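Local coordinates for phage-related protein (Bordetella bronchiseptica RB50, PDB 3BJQ) that probably serves as a major capsid protein, assembling into the shell of a phage, at residues R11-I16 with H272-V277; L87-P92 with W287-S292. One frame throughout, in Å; residues are numbered along the deposited sequence.

Contact 1. Residues R11-I16 with H272-V277; sequences RVVDPI and HPLVEV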
# COMPACT_ATOMS: atom_id res chain seq x y z
N ARG E 11 -31.78 6.01 -5.91
CA ARG E 11 -31.56 5.08 -7.00
C ARG E 11 -30.26 4.35 -6.65
O ARG E 11 -29.57 4.75 -5.69
CB ARG E 11 -31.46 5.81 -8.35
CG ARG E 11 -32.49 6.95 -8.57
CD ARG E 11 -33.95 6.53 -8.28
NE ARG E 11 -34.33 5.30 -8.97
CZ ARG E 11 -34.95 5.23 -10.15
NH1 ARG E 11 -35.28 6.32 -10.83
NH2 ARG E 11 -35.23 4.04 -10.66
N VAL E 12 -29.94 3.29 -7.39
CA VAL E 12 -28.66 2.63 -7.16
C VAL E 12 -27.65 3.32 -8.07
O VAL E 12 -27.69 3.19 -9.29
CB VAL E 12 -28.70 1.12 -7.40
CG1 VAL E 12 -27.33 0.53 -7.19
CG2 VAL E 12 -29.70 0.49 -6.45
N VAL E 13 -26.77 4.09 -7.44
CA VAL E 13 -25.81 4.90 -8.16
C VAL E 13 -24.60 4.06 -8.55
O VAL E 13 -24.18 3.15 -7.81
CB VAL E 13 -25.46 6.16 -7.33
CG1 VAL E 13 -24.25 6.90 -7.88
CG2 VAL E 13 -26.68 7.09 -7.31
N ASP E 14 -24.10 4.34 -9.76
CA ASP E 14 -22.85 3.80 -10.27
C ASP E 14 -21.78 4.84 -9.94
O ASP E 14 -21.74 5.90 -10.54
CB ASP E 14 -22.97 3.62 -11.76
CG ASP E 14 -21.75 2.98 -12.38
OD1 ASP E 14 -20.62 3.36 -12.04
OD2 ASP E 14 -21.95 2.11 -13.24
N PRO E 15 -20.92 4.55 -8.96
CA PRO E 15 -19.99 5.56 -8.48
C PRO E 15 -18.91 5.93 -9.47
O PRO E 15 -18.43 7.06 -9.44
CB PRO E 15 -19.37 4.91 -7.23
CG PRO E 15 -19.53 3.49 -7.41
CD PRO E 15 -20.75 3.27 -8.25
N ILE E 16 -18.50 4.99 -10.31
CA ILE E 16 -17.45 5.26 -11.29
C ILE E 16 -17.98 6.18 -12.38
O ILE E 16 -17.34 7.15 -12.75
CB ILE E 16 -16.91 3.96 -11.93
CG1 ILE E 16 -16.04 3.19 -10.92
CG2 ILE E 16 -16.11 4.27 -13.17
CD1 ILE E 16 -16.83 2.40 -9.91
N HIS E 272 -25.35 15.74 -7.39
CA HIS E 272 -25.56 15.70 -8.83
C HIS E 272 -24.33 16.29 -9.54
O HIS E 272 -23.71 17.21 -9.03
CB HIS E 272 -26.84 16.43 -9.21
CG HIS E 272 -28.07 15.71 -8.77
ND1 HIS E 272 -29.27 15.79 -9.45
CD2 HIS E 272 -28.28 14.83 -7.77
CE1 HIS E 272 -30.17 15.04 -8.85
NE2 HIS E 272 -29.59 14.44 -7.83
N PRO E 273 -23.97 15.79 -10.72
CA PRO E 273 -24.62 14.73 -11.48
C PRO E 273 -24.42 13.33 -10.94
O PRO E 273 -23.33 13.01 -10.48
CB PRO E 273 -23.95 14.84 -12.85
CG PRO E 273 -22.63 15.37 -12.55
CD PRO E 273 -22.83 16.35 -11.45
N LEU E 274 -25.48 12.53 -11.03
CA LEU E 274 -25.47 11.11 -10.64
C LEU E 274 -25.81 10.25 -11.86
O LEU E 274 -26.63 10.63 -12.65
CB LEU E 274 -26.54 10.81 -9.59
CG LEU E 274 -26.57 11.50 -8.22
CD1 LEU E 274 -27.96 11.29 -7.57
CD2 LEU E 274 -25.43 11.02 -7.29
N VAL E 275 -25.15 9.11 -11.99
CA VAL E 275 -25.47 8.11 -13.00
C VAL E 275 -25.88 6.84 -12.25
O VAL E 275 -25.19 6.41 -11.31
CB VAL E 275 -24.28 7.78 -13.88
CG1 VAL E 275 -24.67 6.79 -14.94
CG2 VAL E 275 -23.72 9.07 -14.52
N GLU E 276 -27.01 6.27 -12.67
CA GLU E 276 -27.56 5.05 -12.10
C GLU E 276 -27.03 3.79 -12.78
O GLU E 276 -26.62 3.82 -13.97
CB GLU E 276 -29.09 5.05 -12.23
CG GLU E 276 -29.76 6.22 -11.51
CD GLU E 276 -31.25 6.38 -11.86
OE1 GLU E 276 -31.94 5.34 -12.07
OE2 GLU E 276 -31.71 7.56 -11.94
N VAL E 277 -27.02 2.69 -12.04
CA VAL E 277 -26.64 1.40 -12.60
C VAL E 277 -27.54 1.12 -13.81
O VAL E 277 -28.72 1.51 -13.79
CB VAL E 277 -26.77 0.26 -11.56
CG1 VAL E 277 -25.77 0.44 -10.45
CG2 VAL E 277 -28.20 0.18 -11.01

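Contact 2. Residues L87-P92 with W287-S292; sequences LEAKVP and WIYGVS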
# COMPACT_ATOMS: atom_id res chain seq x y z
N LEU E 87 -32.55 12.31 -17.64
CA LEU E 87 -32.57 11.76 -18.98
C LEU E 87 -32.05 10.33 -18.86
O LEU E 87 -31.79 9.86 -17.75
CB LEU E 87 -31.67 12.61 -19.89
CG LEU E 87 -32.10 14.06 -20.13
CD1 LEU E 87 -31.05 14.86 -20.90
CD2 LEU E 87 -33.42 14.10 -20.89
N GLU E 88 -31.96 9.63 -19.98
CA GLU E 88 -31.51 8.25 -20.00
C GLU E 88 -30.45 8.06 -21.09
O GLU E 88 -30.77 8.10 -22.29
CB GLU E 88 -32.69 7.28 -20.23
CG GLU E 88 -33.45 6.89 -18.94
CD GLU E 88 -34.63 5.98 -19.20
OE1 GLU E 88 -35.06 5.89 -20.36
OE2 GLU E 88 -35.13 5.37 -18.24
N ALA E 89 -29.21 7.85 -20.65
CA ALA E 89 -28.12 7.49 -21.54
C ALA E 89 -28.37 6.07 -22.06
O ALA E 89 -28.91 5.23 -21.35
CB ALA E 89 -26.83 7.54 -20.77
N LYS E 90 -27.92 5.78 -23.28
CA LYS E 90 -28.25 4.54 -23.97
C LYS E 90 -27.02 3.98 -24.64
O LYS E 90 -26.32 4.70 -25.35
CB LYS E 90 -29.33 4.84 -25.02
CG LYS E 90 -29.76 3.73 -25.90
CD LYS E 90 -31.04 4.10 -26.69
CE LYS E 90 -30.86 5.34 -27.56
NZ LYS E 90 -29.71 5.18 -28.52
N VAL E 91 -26.75 2.70 -24.40
CA VAL E 91 -25.71 1.99 -25.11
C VAL E 91 -26.37 0.93 -25.95
O VAL E 91 -26.82 -0.08 -25.41
CB VAL E 91 -24.65 1.36 -24.16
CG1 VAL E 91 -23.71 0.49 -24.96
CG2 VAL E 91 -23.87 2.42 -23.45
N PRO E 92 -26.45 1.15 -27.28
CA PRO E 92 -27.10 0.19 -28.14
C PRO E 92 -26.29 -1.10 -28.29
O PRO E 92 -25.05 -1.07 -28.26
CB PRO E 92 -27.21 0.93 -29.49
CG PRO E 92 -26.24 1.97 -29.48
CD PRO E 92 -25.92 2.29 -28.03
N TRP E 287 -28.75 -0.95 -23.31
CA TRP E 287 -28.56 -0.78 -21.88
C TRP E 287 -28.78 0.70 -21.58
O TRP E 287 -28.25 1.53 -22.28
CB TRP E 287 -27.16 -1.19 -21.43
CG TRP E 287 -26.96 -2.64 -21.44
CD1 TRP E 287 -26.51 -3.38 -22.49
CD2 TRP E 287 -27.22 -3.55 -20.37
NE1 TRP E 287 -26.46 -4.71 -22.13
CE2 TRP E 287 -26.88 -4.84 -20.84
CE3 TRP E 287 -27.67 -3.41 -19.06
CZ2 TRP E 287 -27.02 -5.98 -20.05
CZ3 TRP E 287 -27.78 -4.54 -18.26
CH2 TRP E 287 -27.47 -5.82 -18.77
N ILE E 288 -29.54 0.98 -20.52
CA ILE E 288 -29.99 2.33 -20.20
C ILE E 288 -29.46 2.80 -18.84
O ILE E 288 -29.70 2.16 -17.81
CB ILE E 288 -31.55 2.40 -20.14
CG1 ILE E 288 -32.15 1.91 -21.45
CG2 ILE E 288 -32.06 3.81 -19.87
CD1 ILE E 288 -31.80 2.73 -22.62
N TYR E 289 -28.76 3.94 -18.83
CA TYR E 289 -28.28 4.56 -17.58
C TYR E 289 -29.06 5.83 -17.32
O TYR E 289 -29.00 6.78 -18.10
CB TYR E 289 -26.82 4.94 -17.66
CG TYR E 289 -25.87 3.86 -18.03
CD1 TYR E 289 -25.76 3.44 -19.35
CD2 TYR E 289 -25.00 3.31 -17.08
CE1 TYR E 289 -24.87 2.47 -19.71
CE2 TYR E 289 -24.08 2.35 -17.45
CZ TYR E 289 -24.02 1.93 -18.78
OH TYR E 289 -23.13 0.97 -19.17
N GLY E 290 -29.76 5.86 -16.19
CA GLY E 290 -30.46 7.04 -15.77
C GLY E 290 -29.41 8.05 -15.33
O GLY E 290 -28.50 7.71 -14.58
N VAL E 291 -29.54 9.27 -15.82
CA VAL E 291 -28.60 10.36 -15.50
C VAL E 291 -29.41 11.55 -14.95
O VAL E 291 -30.38 12.01 -15.56
CB VAL E 291 -27.82 10.81 -16.73
CG1 VAL E 291 -26.80 11.90 -16.33
CG2 VAL E 291 -27.13 9.61 -17.37
N SER E 292 -29.01 12.02 -13.78
CA SER E 292 -29.69 13.09 -13.09
C SER E 292 -28.73 14.23 -12.81
O SER E 292 -27.67 14.00 -12.27
CB SER E 292 -30.26 12.54 -11.78
OG SER E 292 -31.44 11.78 -12.02

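Contact 1. Residues R11-I16 with H272-V277
Val12 and Asp14 grip the backbone of 272-277 through two hydrogen bonds around Val13. Val277 N gives an almost straight bond to Val12 O (2.9 Å), and Asp14 N donates to Val275 O at 2.8 Å. Between them Val13 faces Glu276 as a single beta bridge; the chains then diverge, their touching parts running 85° apart. The tight part lies around Val12 O, with both Val277 methyls, CG1 and CG2, 3.5 Å from it. Beside it, Val12 CG1 meets Val277 CG1 at 3.6 Å, the two side chains meeting at a slant. Val12 points CG1 away from its own backbone N (chi1 178°), which brings this methyl against Val277. Val102 of a second subunit packs on Val12, and Val12 of that subunit on Val277, so the valine pair also belongs to a subunit interface. Packing is thinner at Val13, whose CG2 touches Leu274 CD2 at 4.1 Å, the side chains nearly at right angles. The solvent side touches closely but is less well fixed. The extended Glu276 side chain lies against the foot of Arg11, Glu276 CD being 3.6 Å from Arg11 CB. Bent at chi2 and chi3, Arg11 turns one guanidinium face to Glu276 OE1, which sits over its centre, the guanidinium and carboxylate planes 49° apart. The salt bridge Arg11 NH1 to Glu276 OE1 is long (3.7 Å), with no N-H aimed at the oxygen, and the exposed arginine is poorly ordered. Beyond the bridge Asp14 serves as N-cap: its OD1 accepts from Leu17 N and, weakly, from Ile16 N. The arrangement is an isolated beta bridge leading into a capped helix, fastening the N-terminal segment to the start of strand 274-281.

Contact 2. Residues L87-P92 with W287-S292
Glu88 crosses Ile288 at a slant, its side-chain atoms from CB onward all near the one methyl CG2, on the sheet face that also carries Lys90. Its CB touches Ile288 CG2 at 3.5 Å. With chi1 at -85°, CG stands beside the backbone N and follows the same methyl, and Glu88 CD comes to 3.4 Å from Ile288 CG2. The carboxylate oxygens stay near it, Glu88 OE1 at 3.7 Å and OE2 at 3.8 Å from Ile288 CG2, while their polar partners lie elsewhere: the Tyr279 hydroxyl for OE2, and for OE1 a salt bridge to Arg70 of a third subunit. Next along the strand, Lys90 runs side by side with Ile288, CG 4.0 Å from Ile288 CD1, before bending away to a salt bridge with Asp72 of that third subunit. Beneath these side chains the backbones are joined by paired hydrogen bonds at Leu87-Val291, Ala89-Tyr289 and Val91-Trp287. The bond from Val91 N to Trp287 O is short and straight (2.8 Å, 172°), whereas that from Ala89 N to Tyr289 O, equally short, is more bent. The other face is apolar: Ala89 CB touches Val291 CG2 at 4.0 Å, and Val91 CG2 lies at the edge of the Tyr289 ring, 3.9 Å from Tyr289 CE1. Ser111, Val115 and Met119 of helix 105-131 pack against this face, and Trp287, further along, hydrogen-bonds through NE1 to Ala99 O. This is a twisted antiparallel strand pair laid along a long helix, consistent with the peripheral domain and spine helix of HK97-type capsid proteins.

Contacts 1 and 2 meet in one sheet, their centres about 11 Å apart. Strands 274-281 and 286-299 follow each other in the chain and pair side by side: Glu276 N lies 2.8 Å from Gly290 O, a probable hydrogen bond. Contact 1 is a surface contact, where a loop entering helix 15-22 meets the strand with two backbone bonds and a loose ion pair. Contact 2 is buried, with regular strand pairing and an apolar face under helix 105-131; its charged side chains form salt bridges to a third subunit. In contact 1, Val12 and Val277 pack on a second subunit, which in contact 2 reaches Trp287.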